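Local coordinates for protein putative sulfatase yidJ (Bacteroides fragilis, PDB 2QZU) that probably hydrolyses sulfate esters as a metal-dependent member of the sulfatase family, likely as an arylsulfatase, at residues A[230-236]-A[278-283]. Residues are numbered along the deposited sequence; the frame is centred on the assembly and turned at random.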
ATOM      1  N   PRO A 230       1.352  14.298  -5.374  1.00  5.46           N
ATOM      2  CA  PRO A 230       2.714  13.744  -5.391  1.00  5.08           C
ATOM      3  C   PRO A 230       3.666  14.935  -5.230  1.00  4.58           C
ATOM      4  O   PRO A 230       3.326  16.046  -5.626  1.00  7.41           O
ATOM      5  CB  PRO A 230       2.821  13.126  -6.783  1.00  3.76           C
ATOM      6  CG  PRO A 230       1.391  12.772  -7.126  1.00  5.34           C
ATOM      7  CD  PRO A 230       0.622  13.969  -6.614  1.00  4.50           C
ATOM      8  N   PRO A 231       4.879  14.718  -4.694  1.00  6.84           N
ATOM      9  CA  PRO A 231       5.493  13.472  -4.232  1.00  8.40           C
ATOM     10  C   PRO A 231       5.082  12.944  -2.856  1.00  8.22           C
ATOM     11  O   PRO A 231       5.854  12.237  -2.213  1.00  8.20           O
ATOM     12  CB  PRO A 231       6.981  13.786  -4.306  1.00  6.23           C
ATOM     13  CG  PRO A 231       7.019  15.215  -3.884  1.00  5.14           C
ATOM     14  CD  PRO A 231       5.851  15.829  -4.624  1.00  3.02           C
ATOM     15  N   HIS A 232       3.882  13.289  -2.401  1.00  8.55           N
ATOM     16  CA  HIS A 232       3.387  12.789  -1.121  1.00  8.99           C
ATOM     17  C   HIS A 232       3.176  11.285  -1.301  1.00  8.62           C
ATOM     18  O   HIS A 232       3.015  10.813  -2.427  1.00 10.20           O
ATOM     19  CB  HIS A 232       2.078  13.492  -0.753  1.00  7.99           C
ATOM     20  CG  HIS A 232       1.460  13.008   0.523  1.00 10.13           C
ATOM     21  ND1 HIS A 232       0.581  11.946   0.569  1.00  8.45           N
ATOM     22  CD2 HIS A 232       1.568  13.461   1.794  1.00 11.46           C
ATOM     23  CE1 HIS A 232       0.171  11.772   1.813  1.00 19.38           C
ATOM     24  NE2 HIS A 232       0.755  12.677   2.576  1.00 14.09           N
ATOM     25  N   THR A 233       3.161  10.539  -0.200  1.00  6.09           N
ATOM     26  CA  THR A 233       3.034   9.091  -0.272  1.00  7.96           C
ATOM     27  C   THR A 233       2.062   8.489  -1.226  1.00 14.37           C
ATOM     28  O   THR A 233       1.009   9.046  -1.555  1.00 12.66           O
ATOM     29  CB  THR A 233       2.798   8.432   1.081  1.00 11.21           C
ATOM     30  OG1 THR A 233       1.825   9.177   1.813  1.00  8.95           O
ATOM     31  CG2 THR A 233       4.116   8.324   1.844  1.00 10.15           C
ATOM     32  N   GLY A 234       2.437   7.266  -1.569  1.00 14.66           N
ATOM     33  CA  GLY A 234       1.770   6.484  -2.562  1.00 11.88           C
ATOM     34  C   GLY A 234       2.906   6.799  -3.509  1.00  9.84           C
ATOM     35  O   GLY A 234       2.689   7.181  -4.650  1.00  9.52           O
ATOM     36  N   TYR A 235       4.135   6.700  -2.985  1.00  9.23           N
ATOM     37  CA  TYR A 235       5.336   7.002  -3.767  1.00  7.68           C
ATOM     38  C   TYR A 235       5.401   6.158  -5.027  1.00  6.46           C
ATOM     39  O   TYR A 235       5.882   6.619  -6.061  1.00 11.42           O
ATOM     40  CB  TYR A 235       6.627   6.753  -2.966  1.00  7.27           C
ATOM     41  CG  TYR A 235       6.843   7.633  -1.747  1.00 10.03           C
ATOM     42  CD1 TYR A 235       6.691   9.022  -1.815  1.00  5.52           C
ATOM     43  CD2 TYR A 235       7.223   7.072  -0.528  1.00  8.87           C
ATOM     44  CE1 TYR A 235       6.914   9.826  -0.691  1.00  7.58           C
ATOM     45  CE2 TYR A 235       7.447   7.862   0.594  1.00 13.08           C
ATOM     46  CZ  TYR A 235       7.291   9.236   0.510  1.00 12.76           C
ATOM     47  OH  TYR A 235       7.504  10.001   1.636  1.00 14.88           O
ATOM     48  N   GLU A 236       4.922   4.921  -4.940  1.00  3.93           N
ATOM     49  CA  GLU A 236       4.954   4.016  -6.084  1.00  6.85           C
ATOM     50  C   GLU A 236       3.849   4.299  -7.090  1.00  3.53           C
ATOM     51  O   GLU A 236       3.865   3.780  -8.210  1.00  7.31           O
ATOM     52  CB  GLU A 236       4.834   2.562  -5.616  1.00  6.65           C
ATOM     53  CG  GLU A 236       3.397   2.085  -5.373  1.00  9.49           C
ATOM     54  CD  GLU A 236       2.832   2.479  -4.020  1.00 14.88           C
ATOM     55  OE1 GLU A 236       3.402   3.374  -3.359  1.00 16.20           O
ATOM     56  OE2 GLU A 236       1.800   1.895  -3.617  1.00 15.37           O
ATOM     57  N   ASN A 278      11.362   6.107  -6.298  1.00  7.31           N
ATOM     58  CA  ASN A 278       9.995   6.479  -6.636  1.00  6.68           C
ATOM     59  C   ASN A 278       9.689   7.910  -6.219  1.00  5.68           C
ATOM     60  O   ASN A 278       8.851   8.568  -6.832  1.00  6.76           O
ATOM     61  CB  ASN A 278       9.004   5.491  -6.018  1.00  5.84           C
ATOM     62  CG  ASN A 278       8.899   4.201  -6.820  1.00 10.70           C
ATOM     63  OD1 ASN A 278       8.470   3.166  -6.310  1.00 14.42           O
ATOM     64  ND2 ASN A 278       9.283   4.267  -8.090  1.00  8.74           N
ATOM     65  N   TYR A 279      10.374   8.396  -5.185  1.00  5.93           N
ATOM     66  CA  TYR A 279      10.174   9.776  -4.747  1.00  7.29           C
ATOM     67  C   TYR A 279      10.655  10.684  -5.884  1.00  6.08           C
ATOM     68  O   TYR A 279       9.966  11.633  -6.275  1.00  6.62           O
ATOM     69  CB  TYR A 279      10.980  10.067  -3.477  1.00 11.33           C
ATOM     70  CG  TYR A 279      10.753  11.452  -2.902  1.00  3.37           C
ATOM     71  CD1 TYR A 279       9.504  11.829  -2.398  1.00  4.79           C
ATOM     72  CD2 TYR A 279      11.789  12.383  -2.854  1.00  5.81           C
ATOM     73  CE1 TYR A 279       9.298  13.104  -1.853  1.00  4.83           C
ATOM     74  CE2 TYR A 279      11.595  13.658  -2.316  1.00  4.90           C
ATOM     75  CZ  TYR A 279      10.348  14.010  -1.817  1.00  5.80           C
ATOM     76  OH  TYR A 279      10.166  15.263  -1.275  1.00  4.52           O
ATOM     77  N   TYR A 280      11.832  10.382  -6.429  1.00  5.65           N
ATOM     78  CA  TYR A 280      12.355  11.183  -7.533  1.00  8.27           C
ATOM     79  C   TYR A 280      11.465  11.047  -8.769  1.00  5.61           C
ATOM     80  O   TYR A 280      11.272  12.018  -9.501  1.00  8.26           O
ATOM     81  CB  TYR A 280      13.795  10.777  -7.884  1.00  5.58           C
ATOM     82  CG  TYR A 280      14.858  11.203  -6.885  1.00  5.06           C
ATOM     83  CD1 TYR A 280      14.621  12.216  -5.954  1.00  6.85           C
ATOM     84  CD2 TYR A 280      16.127  10.614  -6.907  1.00  2.74           C
ATOM     85  CE1 TYR A 280      15.625  12.631  -5.069  1.00  9.22           C
ATOM     86  CE2 TYR A 280      17.130  11.020  -6.035  1.00  9.64           C
ATOM     87  CZ  TYR A 280      16.872  12.027  -5.121  1.00  9.28           C
ATOM     88  OH  TYR A 280      17.869  12.426  -4.268  1.00 12.10           O
ATOM     89  N   ALA A 281      10.921   9.851  -8.999  1.00  5.85           N
ATOM     90  CA  ALA A 281      10.046   9.622 -10.150  1.00  6.67           C
ATOM     91  C   ALA A 281       8.833  10.544 -10.055  1.00  5.12           C
ATOM     92  O   ALA A 281       8.437  11.166 -11.043  1.00  5.25           O
ATOM     93  CB  ALA A 281       9.588   8.150 -10.200  1.00  3.03           C
ATOM     94  N   CYS A 282       8.259  10.637  -8.857  1.00  5.21           N
ATOM     95  CA  CYS A 282       7.103  11.497  -8.628  1.00  6.21           C
ATOM     96  C   CYS A 282       7.455  12.943  -8.916  1.00  4.26           C
ATOM     97  O   CYS A 282       6.693  13.655  -9.564  1.00  5.59           O
ATOM     98  CB  CYS A 282       6.616  11.380  -7.181  1.00  7.09           C
ATOM     99  SG  CYS A 282       5.680   9.870  -6.803  1.00  7.88           S
ATOM    100  N   ILE A 283       8.612  13.374  -8.422  1.00  4.75           N
ATOM    101  CA  ILE A 283       9.058  14.740  -8.628  1.00  5.72           C
ATOM    102  C   ILE A 283       9.240  15.053 -10.107  1.00  3.71           C
ATOM    103  O   ILE A 283       8.798  16.097 -10.581  1.00  8.05           O
ATOM    104  CB  ILE A 283      10.362  15.008  -7.860  1.00  5.16           C
ATOM    105  CG1 ILE A 283      10.048  15.108  -6.366  1.00  3.11           C
ATOM    106  CG2 ILE A 283      11.026  16.278  -8.374  1.00  8.48           C
ATOM    107  CD1 ILE A 283      11.258  15.347  -5.473  1.00  6.92           C
TER
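N278 opens the helical side of the contact by resting its CB on the backbone of Y235, 3.3 Å from Y235 O. Its amide turns along the chain toward E236, where N278 OD1 lies 3.6 Å from E236 CA. Y279 lays one side of its ring, CD1 and CE1, against both P231 and Y235. Its CG stands opposite the backbone N (chi1 -176°), which swings the ring off the helix to lie beside the loop. Y279 CE1 meets P231 CB at 3.4 Å, and the neighbouring ring atom, Y279 CD1, lies 3.7 Å from Y235 CE1. The two tyrosine planes are almost perpendicular, at 89°, and the rings meet obliquely. Within the loop, T233 CG2 lies over one face of the Y235 ring, toward the rim, and P231 O lies at the edge, in plane. The hydroxyl of Y279 hydrogen bonds beyond the loop with Q37 O and R39 N. One turn after N278, C282 CB packs against P231 CB at 3.8 Å, while C282 SG lies 3.3 Å from Y235 O. I283 ends the patch, its CG1 3.9 Å from P231 CG. No hydrogen bond joins the segments; the contact is van der Waals packing, largely apolar. The peptide bond before P231 is cis, and both prolines point their CB toward the helix. This is buried loop-on-helix packing in an alkaline phosphatase-like sulfatase fold, joining the loop after central-sheet strand 222-228 to the long helix 267-299.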